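Hypothetical protein, IPT/TIG domain protein (PDB 4HW6) is of unknown function but, as a two-domain protein with an IPT/TIG domain and a six-bladed beta-propeller, probably helps bind nutrients such as carbohydrates. Local coordinates at residues A[144-149]-A[406-411]; A[340-345]-A[355-360]; A[75-80]-A[103-108]; A[24-29]-A[37-42]. One frame throughout, in Å; residues are numbered along the deposited sequence. Where two conformers were deposited one is given.

How the contacts relate
The four contacts divide between two domains. Contacts 1 and 2 belong to the beta-propeller, centres about 12 Å apart, and touch: Ile341 CD1 of contact 2 packs 3.4 Å from Tyr409 N of contact 1. Contact 1 joins two adjacent blades; contact 2 lies in the blade on the other side of 404-410. Contacts 3 and 4 lie in the IPT/TIG domain, centres about 16 Å apart, joined where Asp104 N probably hydrogen-bonds to Thr28 O at 3.1 Å. Contact 3 stands at the propeller side of that domain, its nearest atoms about 9 Å from those of contact 1; the centres of contacts 4 and 1 are about 41 Å apart. No ligand marks a binding site.

Contact 1: residues A[144-149]-A[406-411]; sequences MMFDPN and SIAYDM
Met144, a selenomethionine here, reaches across to the backbone of the 406-411 strand with its selenium, which rests 3.7 Å from Ala408 N and 3.8 Å from Ala408 CB. Its chain is extended beyond CG, which carries SE past Ser406, whose OG lies 3.7 Å from Met144 CG and is itself bonded to the carbonyl of Ile141. A long, flexible, unbranched chain carrying selenium suits this span, because the two strand axes come no closer than 6.2 Å and their backbones do not pair. They run nearly parallel, 20° apart, as expected of the innermost strands of adjacent propeller blades: 143-146 and 404-410 each form the inner edge of an antiparallel sheet. The small methyl of Ala408 lets both Met144 and Phe146 approach, CE2 of Phe146 lying 4.1 Å from Ala408 CB. The same ring carbon also sits 3.9 Å from Asp410 CA, and the ring slants across the Asp410 carboxylate, the two planes 66° apart. That carboxylate is occupied by Tyr417 and Arg413 and meets the ring through van der Waals contact. Nearer the start of the strands, a water donates to Met144 O at 2.8 Å and to Ile407 O at 2.7 Å, satisfying carbonyls that have no sheet partner across the gap, while the amide of Gln339, from the next blade, bonds Met144 O and Ile407 N.

Contact 2: residues A[340-345]-A[355-360]; sequences GIFVKN and YDFYFC
The ring of Phe357 packs obliquely against the bare backbone of Gly340, with CZ 3.6 Å from Gly340 CA. Glycine suits the place: lacking a side chain, it offers the hollow this ring fills. Phe357 gets there with CG anti to its own backbone N (chi1 -171°), and the same turn presents its edge to Phe342: CD1 sits 3.4 Å above the centre of the Phe342 ring, an edge-to-face pair with planes 50° apart. Tyr355, diagonally across on the partner strand, also bounds Phe342, its CB 4.0 Å from Phe342 CD1. The two strands form the antiparallel hairpin at the inner edge of a propeller blade, gripped by backbone bonds of Ile341 with Tyr358 and of Val343 with Asp356. On the opposite sheet face the branched Val343 fits against the ring of Tyr358, its CB 3.9 Å from Tyr358 CD1, while Ile341 and Val343 abut Tyr409 of the next blade. The aliphatic part of Lys344, bent at chi3, crosses the Tyr355 ring obliquely, CG above the rim of one face. Asn345 ND2 donates to Asp356 OD2 at 3.0 Å from above the carboxylate plane; Tyr348 bonds Asp356 OD1, and Asn345 OD1 accepts from Ala347 N.

Contact 3: residues A[75-80]-A[103-108]; sequences SKAYEG and FDYQYN
Tyr105 lays one ring face under Ala77, whose CB stands 4.0 Å from the ring centroid and 28° off its normal, a CH-pi contact; the Ala77 amide N covers the middle of the same face. Alanine suits this spot because a short methyl allows the flat ring to come right up to the backbone. With CG anti to its own N (chi1 177°), Tyr105 points across to the loop, and its CD2-CE2 edge is turned toward the face of Tyr78: Tyr105 CE2 is 3.5 Å from Tyr78 CE1 in an offset edge-to-face pair. Tyr78 in turn directs its own edge at the face of Tyr107, planes 86° apart and centroids 5.1 Å apart, so Tyr78 stands nearly perpendicular to both of the others in a three-tyrosine cluster. The cluster belongs to the IPT/TIG domain, an immunoglobulin-like fold of the E-set clan, and lies where that domain's last strand leads on to the propeller; Tyr78 and Tyr107 both also touch Pro431 near the chain's end. The hydroxyls of Tyr78 and Tyr105 share one water: lying in the plane of the Tyr105 ring, it accepts from Lys76 N and is hydrogen-bonded with both, 3.0 Å from Tyr78 OH. Below, a second water donates to Tyr78 O and Phe103 O and accepts from Tyr105 N, filling in between loop and strand. Gly80, the last residue of the type I turn that starts at Ala77, has positive phi, easy for glycine, and its O accepts from Phe103 N at 2.7 Å.

Contact 4: residues A[24-29]-A[37-42]; sequences KFLPTE and VVYGRN
Tyr39 lays its ring alongside Lys24 and Leu26 of the facing strand. Starting at its CB, which lies 3.7 Å from Lys24 O, the side chain has CG anti to its own carbonyl carbon (chi1 -63°), a turn that lays the ring back along the hairpin. CG meets Lys24 CE at 4.2 Å, and CD2 meets Lys24 CG at 3.8 Å. Further out, CE2 reaches Leu26 CD1 at 4.0 Å, and the same methyl stays 4.2 Å from the hydroxyl at the tip. Lysine suits this exposed face: its methylenes pack obliquely along the ring, while the ammonium stands 5.2 Å from the ring centroid, at most a weak cation-pi attraction. Val37 CG1 covers the other side, 3.4 Å above the ring plane near its rim. Beneath, Leu26 and Val37 exchange two backbone bonds, Tyr39 N donates to Lys24 O, and the return bond from Lys24 N is weak. Phe25 and Val38 turn to the opposite, buried face, where bulky apolar groups belong in an immunoglobulin-like IPT/TIG domain, and they pack on Val82 and Val84 of strand 82-87. The hairpin itself is flanked by strand 68-72 beside 35-41 and by the short strand 104-105, parallel to 21-30.

Contact 1: residues A[144-149]-A[406-411]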
# COMPACT_ATOMS: atom_id res chain seq x y z
N MSE A 144 5.64 8.30 2.13
CA MSE A 144 5.91 7.09 2.91
C MSE A 144 6.95 6.20 2.27
O MSE A 144 7.08 6.16 1.03
CB MSE A 144 4.66 6.19 2.98
CG MSE A 144 3.57 6.69 3.78
SE MSE A 144 2.05 5.46 3.50
CE MSE A 144 1.02 6.26 4.92
N MSE A 145 7.66 5.44 3.11
CA MSE A 145 8.59 4.42 2.61
C MSE A 145 8.85 3.36 3.68
O MSE A 145 9.17 3.67 4.83
CB MSE A 145 9.88 5.14 2.24
CG MSE A 145 11.00 4.31 1.80
SE MSE A 145 10.91 3.80 -0.05
CE MSE A 145 9.71 5.11 -0.80
N PHE A 146 8.72 2.09 3.30
CA PHE A 146 9.19 1.00 4.15
C PHE A 146 10.72 0.95 4.11
O PHE A 146 11.34 1.15 3.06
CB PHE A 146 8.62 -0.36 3.68
CG PHE A 146 7.26 -0.68 4.22
CD1 PHE A 146 7.11 -1.12 5.52
CD2 PHE A 146 6.13 -0.63 3.41
CE1 PHE A 146 5.87 -1.44 6.03
CE2 PHE A 146 4.88 -0.96 3.92
CZ PHE A 146 4.76 -1.36 5.22
N ASP A 147 11.33 0.64 5.25
CA ASP A 147 12.75 0.26 5.30
C ASP A 147 12.88 -1.08 4.58
O ASP A 147 12.29 -2.06 5.02
CB ASP A 147 13.21 0.20 6.75
CG ASP A 147 14.64 -0.32 6.91
OD1 ASP A 147 15.27 -0.80 5.94
OD2 ASP A 147 15.13 -0.23 8.05
N PRO A 148 13.64 -1.13 3.47
CA PRO A 148 13.71 -2.38 2.69
C PRO A 148 14.39 -3.57 3.39
O PRO A 148 14.26 -4.71 2.93
CB PRO A 148 14.50 -1.97 1.44
CG PRO A 148 15.36 -0.86 1.92
CD PRO A 148 14.51 -0.07 2.89
N ASN A 149 15.10 -3.32 4.49
CA ASN A 149 15.72 -4.38 5.28
C ASN A 149 14.95 -4.76 6.55
O ASN A 149 15.50 -5.48 7.38
CB ASN A 149 17.14 -3.98 5.63
CG ASN A 149 18.01 -3.85 4.40
OD1 ASN A 149 18.47 -2.76 4.05
ND2 ASN A 149 18.19 -4.96 3.70
N SER A 406 0.14 10.19 0.31
CA SER A 406 1.19 9.21 0.37
C SER A 406 0.61 7.80 0.29
O SER A 406 -0.58 7.56 0.60
CB SER A 406 2.00 9.43 1.66
OG SER A 406 1.17 9.31 2.81
N ILE A 407 1.43 6.86 -0.17
CA ILE A 407 1.01 5.50 -0.38
C ILE A 407 2.17 4.53 -0.18
O ILE A 407 3.32 4.80 -0.55
CB ILE A 407 0.32 5.33 -1.77
CG1 ILE A 407 -0.26 3.93 -1.95
CG2 ILE A 407 1.29 5.71 -2.91
CD1 ILE A 407 -1.17 3.80 -3.17
N ALA A 408 1.86 3.39 0.41
CA ALA A 408 2.80 2.27 0.53
C ALA A 408 2.04 0.95 0.38
O ALA A 408 0.84 0.88 0.67
CB ALA A 408 3.53 2.34 1.87
N TYR A 409 2.71 -0.07 -0.15
CA TYR A 409 2.11 -1.38 -0.26
C TYR A 409 2.88 -2.35 0.60
O TYR A 409 4.09 -2.53 0.43
CB TYR A 409 2.07 -1.88 -1.72
CG TYR A 409 1.32 -3.18 -1.81
CD1 TYR A 409 -0.07 -3.23 -1.70
CD2 TYR A 409 1.99 -4.38 -1.94
CE1 TYR A 409 -0.75 -4.43 -1.73
CE2 TYR A 409 1.30 -5.59 -2.00
CZ TYR A 409 -0.08 -5.60 -1.90
OH TYR A 409 -0.75 -6.82 -1.92
N ASP A 410 2.17 -2.98 1.53
CA ASP A 410 2.72 -3.92 2.47
C ASP A 410 2.57 -5.30 1.86
O ASP A 410 1.47 -5.86 1.84
CB ASP A 410 1.93 -3.81 3.77
CG ASP A 410 2.48 -4.66 4.90
OD1 ASP A 410 3.13 -5.70 4.65
OD2 ASP A 410 2.19 -4.28 6.06
N MSE A 411 3.66 -5.83 1.31
CA MSE A 411 3.64 -7.15 0.67
C MSE A 411 3.43 -8.27 1.69
O MSE A 411 2.84 -9.31 1.39
CB MSE A 411 4.93 -7.38 -0.12
CG MSE A 411 5.10 -6.47 -1.33
SE MSE A 411 6.60 -7.04 -2.44
CE MSE A 411 6.41 -8.94 -2.17
O HOH W 1 5.93 3.99 -0.28

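Contact 2: residues A[340-345]-A[355-360]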
# COMPACT_ATOMS: atom_id res chain seq x y z
N GLY A 340 3.34 7.85 -5.82
CA GLY A 340 2.98 6.58 -6.41
C GLY A 340 3.96 5.47 -6.15
O GLY A 340 5.13 5.71 -5.88
N ILE A 341 3.48 4.23 -6.29
CA ILE A 341 4.30 3.05 -6.10
C ILE A 341 3.96 1.98 -7.12
O ILE A 341 2.84 1.91 -7.62
CB ILE A 341 4.11 2.44 -4.69
CG1 ILE A 341 2.60 2.15 -4.43
CG2 ILE A 341 4.69 3.38 -3.64
CD1 ILE A 341 2.38 1.31 -3.20
N PHE A 342 4.93 1.12 -7.40
CA PHE A 342 4.73 -0.01 -8.26
C PHE A 342 4.30 -1.24 -7.48
O PHE A 342 4.90 -1.57 -6.46
CB PHE A 342 6.00 -0.30 -9.03
CG PHE A 342 6.31 0.75 -10.07
CD1 PHE A 342 5.71 0.69 -11.31
CD2 PHE A 342 7.20 1.77 -9.82
CE1 PHE A 342 5.98 1.65 -12.30
CE2 PHE A 342 7.47 2.73 -10.78
CZ PHE A 342 6.88 2.65 -12.04
N VAL A 343 3.26 -1.92 -7.96
CA VAL A 343 2.74 -3.09 -7.30
C VAL A 343 2.55 -4.20 -8.33
O VAL A 343 1.94 -4.00 -9.39
CB VAL A 343 1.40 -2.77 -6.58
CG1 VAL A 343 0.82 -4.01 -5.95
CG2 VAL A 343 1.61 -1.68 -5.54
N LYS A 344 3.09 -5.38 -8.03
CA LYS A 344 3.00 -6.52 -8.95
C LYS A 344 1.56 -6.92 -9.22
O LYS A 344 0.74 -7.01 -8.29
CB LYS A 344 3.80 -7.71 -8.41
CG LYS A 344 4.38 -8.62 -9.48
CD LYS A 344 5.53 -9.45 -8.92
CE LYS A 344 6.58 -9.76 -9.98
NZ LYS A 344 7.62 -10.70 -9.46
N ASN A 345 1.22 -7.12 -10.49
CA ASN A 345 -0.09 -7.61 -10.87
C ASN A 345 0.10 -9.01 -11.46
O ASN A 345 0.73 -9.19 -12.51
CB ASN A 345 -0.75 -6.67 -11.89
CG ASN A 345 -2.15 -7.08 -12.25
OD1 ASN A 345 -2.54 -8.24 -12.08
ND2 ASN A 345 -2.92 -6.15 -12.77
N TYR A 355 4.02 -4.87 -13.49
CA TYR A 355 3.58 -3.94 -12.41
C TYR A 355 2.52 -2.95 -12.85
O TYR A 355 2.57 -2.44 -13.97
CB TYR A 355 4.76 -3.12 -11.87
CG TYR A 355 5.78 -3.98 -11.17
CD1 TYR A 355 6.78 -4.60 -11.89
CD2 TYR A 355 5.72 -4.19 -9.80
CE1 TYR A 355 7.70 -5.43 -11.27
CE2 TYR A 355 6.62 -5.03 -9.17
CZ TYR A 355 7.62 -5.62 -9.91
OH TYR A 355 8.55 -6.46 -9.33
N ASP A 356 1.57 -2.69 -11.96
CA ASP A 356 0.74 -1.52 -12.05
C ASP A 356 1.34 -0.41 -11.17
O ASP A 356 2.10 -0.70 -10.24
CB ASP A 356 -0.68 -1.82 -11.56
CG ASP A 356 -1.57 -2.45 -12.62
OD1 ASP A 356 -1.41 -2.16 -13.82
OD2 ASP A 356 -2.48 -3.23 -12.25
N PHE A 357 1.01 0.83 -11.47
CA PHE A 357 1.49 2.00 -10.73
C PHE A 357 0.28 2.63 -10.00
O PHE A 357 -0.58 3.25 -10.64
CB PHE A 357 2.15 2.99 -11.68
CG PHE A 357 2.87 4.13 -10.99
CD1 PHE A 357 4.02 3.87 -10.22
CD2 PHE A 357 2.44 5.44 -11.13
CE1 PHE A 357 4.71 4.92 -9.60
CE2 PHE A 357 3.13 6.47 -10.52
CZ PHE A 357 4.26 6.20 -9.77
N TYR A 358 0.23 2.45 -8.68
CA TYR A 358 -0.84 3.03 -7.85
C TYR A 358 -0.38 4.35 -7.30
O TYR A 358 0.71 4.46 -6.75
CB TYR A 358 -1.19 2.11 -6.67
CG TYR A 358 -1.94 0.88 -7.08
CD1 TYR A 358 -1.30 -0.20 -7.72
CD2 TYR A 358 -3.29 0.75 -6.79
CE1 TYR A 358 -2.00 -1.33 -8.08
CE2 TYR A 358 -4.01 -0.36 -7.17
CZ TYR A 358 -3.37 -1.39 -7.80
OH TYR A 358 -4.13 -2.45 -8.13
N PHE A 359 -1.21 5.38 -7.45
CA PHE A 359 -0.87 6.68 -6.95
C PHE A 359 -2.02 7.41 -6.32
O PHE A 359 -3.21 7.18 -6.64
CB PHE A 359 -0.22 7.55 -8.05
CG PHE A 359 -1.13 7.88 -9.21
CD1 PHE A 359 -1.33 6.99 -10.25
CD2 PHE A 359 -1.78 9.10 -9.28
CE1 PHE A 359 -2.17 7.30 -11.31
CE2 PHE A 359 -2.61 9.42 -10.34
CZ PHE A 359 -2.81 8.52 -11.36
N CYS A 360 -1.66 8.31 -5.39
CA CYS A 360 -2.65 9.16 -4.76
C CYS A 360 -2.86 10.43 -5.60
O CYS A 360 -1.90 11.11 -5.95
CB CYS A 360 -2.17 9.55 -3.37
SG CYS A 360 -2.28 8.13 -2.26

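Contact 3: residues A[75-80]-A[103-108]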
# COMPACT_ATOMS: atom_id res chain seq x y z
N SER A 75 -14.61 -15.16 7.74
CA SER A 75 -13.77 -14.29 6.93
C SER A 75 -12.42 -14.98 6.75
O SER A 75 -12.08 -15.92 7.48
CB SER A 75 -13.62 -12.90 7.57
OG SER A 75 -13.14 -13.01 8.89
N LYS A 76 -11.67 -14.51 5.76
CA LYS A 76 -10.31 -14.98 5.46
C LYS A 76 -10.24 -16.43 4.96
O LYS A 76 -9.19 -17.06 5.07
CB LYS A 76 -9.37 -14.79 6.67
CG LYS A 76 -9.38 -13.39 7.29
CD LYS A 76 -8.22 -13.21 8.27
CE LYS A 76 -8.67 -12.76 9.66
NZ LYS A 76 -9.14 -13.88 10.53
N ALA A 77 -11.31 -16.94 4.36
CA ALA A 77 -11.37 -18.32 3.86
C ALA A 77 -10.72 -18.52 2.49
O ALA A 77 -11.10 -19.43 1.75
CB ALA A 77 -12.82 -18.78 3.82
N TYR A 78 -9.72 -17.70 2.16
CA TYR A 78 -9.12 -17.67 0.82
C TYR A 78 -8.68 -19.04 0.29
O TYR A 78 -8.96 -19.36 -0.86
CB TYR A 78 -7.92 -16.72 0.79
CG TYR A 78 -8.18 -15.38 1.44
CD1 TYR A 78 -9.00 -14.43 0.82
CD2 TYR A 78 -7.62 -15.06 2.67
CE1 TYR A 78 -9.24 -13.21 1.42
CE2 TYR A 78 -7.86 -13.84 3.27
CZ TYR A 78 -8.68 -12.92 2.65
OH TYR A 78 -8.92 -11.72 3.25
N GLU A 79 -8.02 -19.84 1.12
CA GLU A 79 -7.47 -21.12 0.65
C GLU A 79 -8.59 -22.10 0.29
O GLU A 79 -8.42 -22.97 -0.56
CB GLU A 79 -6.53 -21.73 1.69
CG GLU A 79 -5.29 -20.87 1.93
CD GLU A 79 -4.33 -21.44 2.96
OE1 GLU A 79 -4.66 -22.47 3.60
OE2 GLU A 79 -3.24 -20.86 3.13
N GLY A 80 -9.74 -21.92 0.92
CA GLY A 80 -10.96 -22.56 0.47
C GLY A 80 -11.18 -24.02 0.82
O GLY A 80 -12.25 -24.53 0.56
N PHE A 103 -13.87 -24.32 -1.63
CA PHE A 103 -14.88 -23.27 -1.59
C PHE A 103 -14.29 -22.01 -2.21
O PHE A 103 -13.14 -21.64 -1.92
CB PHE A 103 -15.33 -23.02 -0.14
CG PHE A 103 -16.46 -22.03 -0.00
CD1 PHE A 103 -17.77 -22.42 -0.23
CD2 PHE A 103 -16.21 -20.72 0.36
CE1 PHE A 103 -18.82 -21.51 -0.11
CE2 PHE A 103 -17.26 -19.81 0.48
CZ PHE A 103 -18.56 -20.21 0.24
N ASP A 104 -15.06 -21.35 -3.08
CA ASP A 104 -14.60 -20.11 -3.73
C ASP A 104 -15.02 -18.92 -2.87
O ASP A 104 -16.12 -18.39 -2.98
CB ASP A 104 -15.14 -19.99 -5.16
CG ASP A 104 -14.69 -18.71 -5.87
OD1 ASP A 104 -13.85 -17.95 -5.33
OD2 ASP A 104 -15.18 -18.47 -6.99
N TYR A 105 -14.11 -18.51 -2.01
CA TYR A 105 -14.34 -17.42 -1.09
C TYR A 105 -14.28 -16.09 -1.82
O TYR A 105 -13.28 -15.79 -2.47
CB TYR A 105 -13.31 -17.47 0.03
CG TYR A 105 -13.42 -16.33 1.00
CD1 TYR A 105 -14.51 -16.22 1.85
CD2 TYR A 105 -12.43 -15.36 1.10
CE1 TYR A 105 -14.62 -15.17 2.75
CE2 TYR A 105 -12.52 -14.33 2.01
CZ TYR A 105 -13.62 -14.24 2.83
OH TYR A 105 -13.71 -13.20 3.72
N GLN A 106 -15.36 -15.33 -1.73
CA GLN A 106 -15.49 -14.06 -2.40
C GLN A 106 -15.41 -12.96 -1.36
O GLN A 106 -15.90 -13.10 -0.25
CB GLN A 106 -16.81 -13.97 -3.14
CG GLN A 106 -16.98 -15.02 -4.23
CD GLN A 106 -18.36 -14.99 -4.84
OE1 GLN A 106 -19.35 -14.72 -4.15
NE2 GLN A 106 -18.43 -15.27 -6.14
N TYR A 107 -14.77 -11.87 -1.75
CA TYR A 107 -14.58 -10.76 -0.84
C TYR A 107 -14.26 -9.51 -1.66
O TYR A 107 -13.60 -9.57 -2.71
CB TYR A 107 -13.40 -11.03 0.10
CG TYR A 107 -12.12 -11.24 -0.67
CD1 TYR A 107 -11.79 -12.49 -1.17
CD2 TYR A 107 -11.27 -10.18 -0.95
CE1 TYR A 107 -10.64 -12.69 -1.90
CE2 TYR A 107 -10.11 -10.38 -1.68
CZ TYR A 107 -9.80 -11.63 -2.15
OH TYR A 107 -8.66 -11.85 -2.87
N ASN A 108 -14.72 -8.41 -1.10
CA ASN A 108 -14.43 -7.08 -1.62
C ASN A 108 -13.28 -6.46 -0.85
O ASN A 108 -13.01 -6.82 0.31
CB ASN A 108 -15.66 -6.20 -1.49
CG ASN A 108 -16.80 -6.68 -2.35
OD1 ASN A 108 -17.96 -6.59 -1.95
ND2 ASN A 108 -16.48 -7.21 -3.53
O HOH W 2 -11.72 -11.75 4.35
O HOH W 3 -11.32 -19.51 -2.08

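Contact 4: residues A[24-29]-A[37-42]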
# COMPACT_ATOMS: atom_id res chain seq x y z
N LYS A 24 -19.48 -32.69 -1.09
CA LYS A 24 -19.73 -31.42 -1.77
C LYS A 24 -20.33 -30.42 -0.81
O LYS A 24 -20.62 -30.75 0.33
CB LYS A 24 -20.68 -31.62 -2.96
CG LYS A 24 -22.12 -31.93 -2.57
CD LYS A 24 -23.07 -31.84 -3.76
CE LYS A 24 -24.46 -32.33 -3.37
NZ LYS A 24 -25.48 -32.13 -4.44
N PHE A 25 -20.52 -29.19 -1.29
CA PHE A 25 -21.09 -28.12 -0.48
C PHE A 25 -21.90 -27.18 -1.38
O PHE A 25 -21.60 -27.05 -2.57
CB PHE A 25 -19.99 -27.35 0.25
CG PHE A 25 -18.78 -27.09 -0.59
CD1 PHE A 25 -18.71 -25.97 -1.41
CD2 PHE A 25 -17.70 -27.95 -0.56
CE1 PHE A 25 -17.59 -25.74 -2.21
CE2 PHE A 25 -16.57 -27.72 -1.34
CZ PHE A 25 -16.52 -26.62 -2.17
N LEU A 26 -22.93 -26.56 -0.82
CA LEU A 26 -23.74 -25.58 -1.56
C LEU A 26 -24.03 -24.36 -0.66
O LEU A 26 -24.37 -24.53 0.51
CB LEU A 26 -25.04 -26.21 -2.08
CG LEU A 26 -24.91 -27.29 -3.17
CD1 LEU A 26 -26.23 -28.02 -3.38
CD2 LEU A 26 -24.42 -26.72 -4.49
N PRO A 27 -23.86 -23.14 -1.20
CA PRO A 27 -23.39 -22.81 -2.55
C PRO A 27 -21.88 -23.12 -2.70
O PRO A 27 -21.19 -23.35 -1.71
CB PRO A 27 -23.67 -21.30 -2.66
CG PRO A 27 -23.69 -20.80 -1.25
CD PRO A 27 -24.15 -21.94 -0.39
N THR A 28 -21.38 -23.10 -3.94
CA THR A 28 -19.97 -23.43 -4.19
C THR A 28 -19.06 -22.20 -4.00
O THR A 28 -17.83 -22.28 -4.07
CB THR A 28 -19.80 -23.98 -5.61
OG1 THR A 28 -20.40 -23.08 -6.54
CG2 THR A 28 -20.46 -25.34 -5.73
N GLU A 29 -19.68 -21.05 -3.75
CA GLU A 29 -18.96 -19.81 -3.55
C GLU A 29 -19.76 -18.90 -2.64
O GLU A 29 -20.94 -19.10 -2.42
CB GLU A 29 -18.75 -19.12 -4.89
CG GLU A 29 -20.05 -18.64 -5.52
CD GLU A 29 -20.17 -19.06 -6.96
OE1 GLU A 29 -20.26 -20.29 -7.22
OE2 GLU A 29 -20.20 -18.16 -7.83
N VAL A 37 -24.19 -25.32 3.22
CA VAL A 37 -24.54 -26.69 3.55
C VAL A 37 -23.44 -27.60 3.02
O VAL A 37 -23.12 -27.55 1.82
CB VAL A 37 -25.92 -27.10 3.01
CG1 VAL A 37 -26.23 -28.55 3.38
CG2 VAL A 37 -26.98 -26.15 3.56
N VAL A 38 -22.84 -28.39 3.91
CA VAL A 38 -21.80 -29.34 3.52
C VAL A 38 -22.41 -30.74 3.53
O VAL A 38 -23.14 -31.09 4.46
CB VAL A 38 -20.58 -29.22 4.47
CG1 VAL A 38 -19.50 -30.22 4.10
CG2 VAL A 38 -20.06 -27.78 4.46
N TYR A 39 -22.16 -31.54 2.48
CA TYR A 39 -22.78 -32.85 2.32
C TYR A 39 -21.68 -33.91 2.35
O TYR A 39 -20.57 -33.67 1.89
CB TYR A 39 -23.52 -32.97 0.98
CG TYR A 39 -24.68 -32.03 0.79
CD1 TYR A 39 -25.97 -32.39 1.17
CD2 TYR A 39 -24.48 -30.78 0.23
CE1 TYR A 39 -27.03 -31.52 1.01
CE2 TYR A 39 -25.54 -29.91 0.05
CZ TYR A 39 -26.81 -30.28 0.44
OH TYR A 39 -27.84 -29.37 0.25
N GLY A 40 -22.00 -35.08 2.88
CA GLY A 40 -21.04 -36.18 2.87
C GLY A 40 -21.49 -37.32 3.74
O GLY A 40 -22.68 -37.63 3.79
N ARG A 41 -20.54 -37.97 4.42
CA ARG A 41 -20.86 -39.11 5.28
C ARG A 41 -20.19 -39.00 6.65
O ARG A 41 -19.05 -38.57 6.75
CB ARG A 41 -20.42 -40.45 4.65
CG ARG A 41 -20.78 -40.67 3.19
CD ARG A 41 -21.52 -41.98 2.99
NE ARG A 41 -22.94 -41.83 3.34
CZ ARG A 41 -23.81 -42.83 3.46
NH1 ARG A 41 -25.07 -42.56 3.78
NH2 ARG A 41 -23.44 -44.10 3.26
N ASN A 42 -20.92 -39.45 7.67
CA ASN A 42 -20.36 -39.72 9.01
C ASN A 42 -20.00 -38.45 9.79
O ASN A 42 -18.98 -38.40 10.47
CB ASN A 42 -19.16 -40.69 8.91
CG ASN A 42 -18.87 -41.40 10.23
OD1 ASN A 42 -19.76 -41.62 11.05
ND2 ASN A 42 -17.61 -41.78 10.42